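Local atomic coordinates of inactive glucansucrase (Lactobacillus reuteri, PDB entry 5JBD), a protein that is an inactive glucansucrase belonging to glycoside hydrolase family 70, a large calcium-binding protein built around a TIM-type barrel. Residues Y99-N103 against G104-A108. Sequence-based numbering, arbitrary orientation.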
loop_
_atom_site.group_PDB
_atom_site.type_symbol
_atom_site.label_atom_id
_atom_site.label_comp_id
_atom_site.label_asym_id
_atom_site.label_seq_id
_atom_site.Cartn_x
_atom_site.Cartn_y
_atom_site.Cartn_z
ATOM N N TYR A 99 3.349 -23.736 -34.219
ATOM C CA TYR A 99 4.339 -23.253 -33.255
ATOM C C TYR A 99 5.413 -24.315 -32.971
ATOM O O TYR A 99 6.621 -24.038 -33.089
ATOM C CB TYR A 99 3.672 -22.790 -31.952
ATOM C CG TYR A 99 4.665 -22.176 -30.979
ATOM C CD1 TYR A 99 5.391 -22.977 -30.095
ATOM C CD2 TYR A 99 4.925 -20.816 -30.983
ATOM C CE1 TYR A 99 6.334 -22.440 -29.235
ATOM C CE2 TYR A 99 5.855 -20.262 -30.107
ATOM C CZ TYR A 99 6.561 -21.077 -29.247
ATOM O OH TYR A 99 7.492 -20.550 -28.385
ATOM N N PHE A 100 4.982 -25.533 -32.648
ATOM C CA PHE A 100 5.939 -26.600 -32.349
ATOM C C PHE A 100 6.828 -26.975 -33.525
ATOM O O PHE A 100 8.048 -27.069 -33.375
ATOM C CB PHE A 100 5.251 -27.815 -31.717
ATOM C CG PHE A 100 5.211 -27.730 -30.217
ATOM C CD1 PHE A 100 4.500 -26.722 -29.605
ATOM C CD2 PHE A 100 5.947 -28.601 -29.426
ATOM C CE1 PHE A 100 4.483 -26.599 -28.224
ATOM C CE2 PHE A 100 5.935 -28.484 -28.046
ATOM C CZ PHE A 100 5.199 -27.484 -27.444
ATOM N N VAL A 101 6.245 -27.119 -34.712
ATOM C CA VAL A 101 7.040 -27.456 -35.904
ATOM C C VAL A 101 8.090 -26.352 -36.184
ATOM O O VAL A 101 9.202 -26.666 -36.615
ATOM C CB VAL A 101 6.139 -27.771 -37.129
ATOM C CG1 VAL A 101 6.948 -27.877 -38.415
ATOM C CG2 VAL A 101 5.371 -29.069 -36.899
ATOM N N ASN A 102 7.758 -25.093 -35.881
ATOM C CA ASN A 102 8.695 -23.961 -36.035
ATOM C C ASN A 102 9.659 -23.708 -34.856
ATOM O O ASN A 102 10.508 -22.818 -34.950
ATOM C CB ASN A 102 7.928 -22.669 -36.370
ATOM C CG ASN A 102 7.630 -22.538 -37.851
ATOM O OD1 ASN A 102 8.497 -22.138 -38.631
ATOM N ND2 ASN A 102 6.406 -22.885 -38.251
ATOM N N ASN A 103 9.558 -24.484 -33.774
ATOM C CA ASN A 103 10.407 -24.294 -32.586
ATOM C C ASN A 103 11.004 -25.612 -32.067
ATOM O O ASN A 103 10.939 -25.926 -30.874
ATOM C CB ASN A 103 9.613 -23.563 -31.501
ATOM C CG ASN A 103 9.406 -22.095 -31.829
ATOM O OD1 ASN A 103 10.299 -21.286 -31.622
ATOM N ND2 ASN A 103 8.237 -21.752 -32.370
ATOM N N GLY A 104 11.610 -26.361 -32.985
ATOM C CA GLY A 104 12.394 -27.547 -32.655
ATOM C C GLY A 104 11.740 -28.912 -32.826
ATOM O O GLY A 104 12.352 -29.910 -32.468
ATOM N N TYR A 105 10.535 -28.986 -33.393
ATOM C CA TYR A 105 9.843 -30.278 -33.548
ATOM C C TYR A 105 9.458 -30.549 -35.001
ATOM O O TYR A 105 8.326 -30.929 -35.311
ATOM C CB TYR A 105 8.623 -30.330 -32.629
ATOM C CG TYR A 105 8.950 -30.085 -31.158
ATOM C CD1 TYR A 105 9.041 -28.785 -30.650
ATOM C CD2 TYR A 105 9.164 -31.146 -30.281
ATOM C CE1 TYR A 105 9.331 -28.554 -29.322
ATOM C CE2 TYR A 105 9.459 -30.921 -28.946
ATOM C CZ TYR A 105 9.542 -29.622 -28.468
ATOM O OH TYR A 105 9.824 -29.374 -27.145
ATOM N N GLU A 106 10.434 -30.362 -35.879
ATOM C CA GLU A 106 10.294 -30.637 -37.308
ATOM C C GLU A 106 10.698 -32.091 -37.586
ATOM O O GLU A 106 11.678 -32.575 -37.028
ATOM C CB GLU A 106 11.190 -29.666 -38.098
ATOM C CG GLU A 106 10.695 -29.343 -39.500
ATOM C CD GLU A 106 11.510 -28.269 -40.224
ATOM O OE1 GLU A 106 12.471 -27.714 -39.647
ATOM O OE2 GLU A 106 11.182 -27.986 -41.394
ATOM N N ASN A 107 9.927 -32.784 -38.425
ATOM C CA ASN A 107 10.325 -34.100 -38.962
ATOM C C ASN A 107 9.562 -34.403 -40.264
ATOM O O ASN A 107 8.359 -34.680 -40.239
ATOM C CB ASN A 107 10.095 -35.216 -37.927
ATOM C CG ASN A 107 10.782 -36.523 -38.302
ATOM O OD1 ASN A 107 10.851 -36.889 -39.473
ATOM N ND2 ASN A 107 11.275 -37.242 -37.301
ATOM N N ALA A 108 10.275 -34.343 -41.389
ATOM C CA ALA A 108 9.706 -34.635 -42.722
ATOM C C ALA A 108 9.154 -36.060 -42.868
ATOM O O ALA A 108 8.213 -36.276 -43.629
ATOM C CB ALA A 108 10.742 -34.374 -43.811
HETATM O O HOH W 1 11.769 -26.007 -35.736
#
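Phe100 slides the CD2 side of its ring under one face of Tyr105, CD2 coming to 3.3 Å from Tyr105 CD1, off-centre toward the rim. The two side chains run side by side in the same direction, but their planes are inclined at 37°, an oblique pairing with ring centroids 4.7 Å apart. The first torsion of Tyr105 (chi1 -56°) turns CG away from its own carbonyl carbon and brings the ring alongside Phe100, whose carbonyl O lies in the ring plane, at the edge.

That same oxygen takes two bonds, from Asn103 N and, at 3.1 Å, from Tyr105 N; the donors approach from opposite faces of the carbonyl plane, and the bond from Tyr105 is bent (136° at the hydrogen). Asn103 also reaches back with its side-chain amide to the carbonyl one residue earlier: ND2 donates to Tyr99 O at 2.9 Å, nearly straight, while sitting over the centre of the Tyr99 ring. Gly104 has positive phi and a water bridges its N to Val101 O, so the turn resembles a Schellman motif with its second bond replaced by water. Val101 CG2 lies against the buried carbonyl O of Tyr105, which has no hydrogen-bond partner in the model, and CG1 lies 4.2 Å from Glu106 CG.

This turn follows helix 90-101 and leads toward helix 114-117, whose first residue, Lys114, hydrogen-bonds through its backbone N to Glu106 OE2. Phe100 touches Leu136 and Leu153, Tyr105 touches Ile140 and Lys152, so both rings pack on helices 126-147 and 151-162, and the Tyr105 phenol is hydrogen-bonded to Asp156 on the latter.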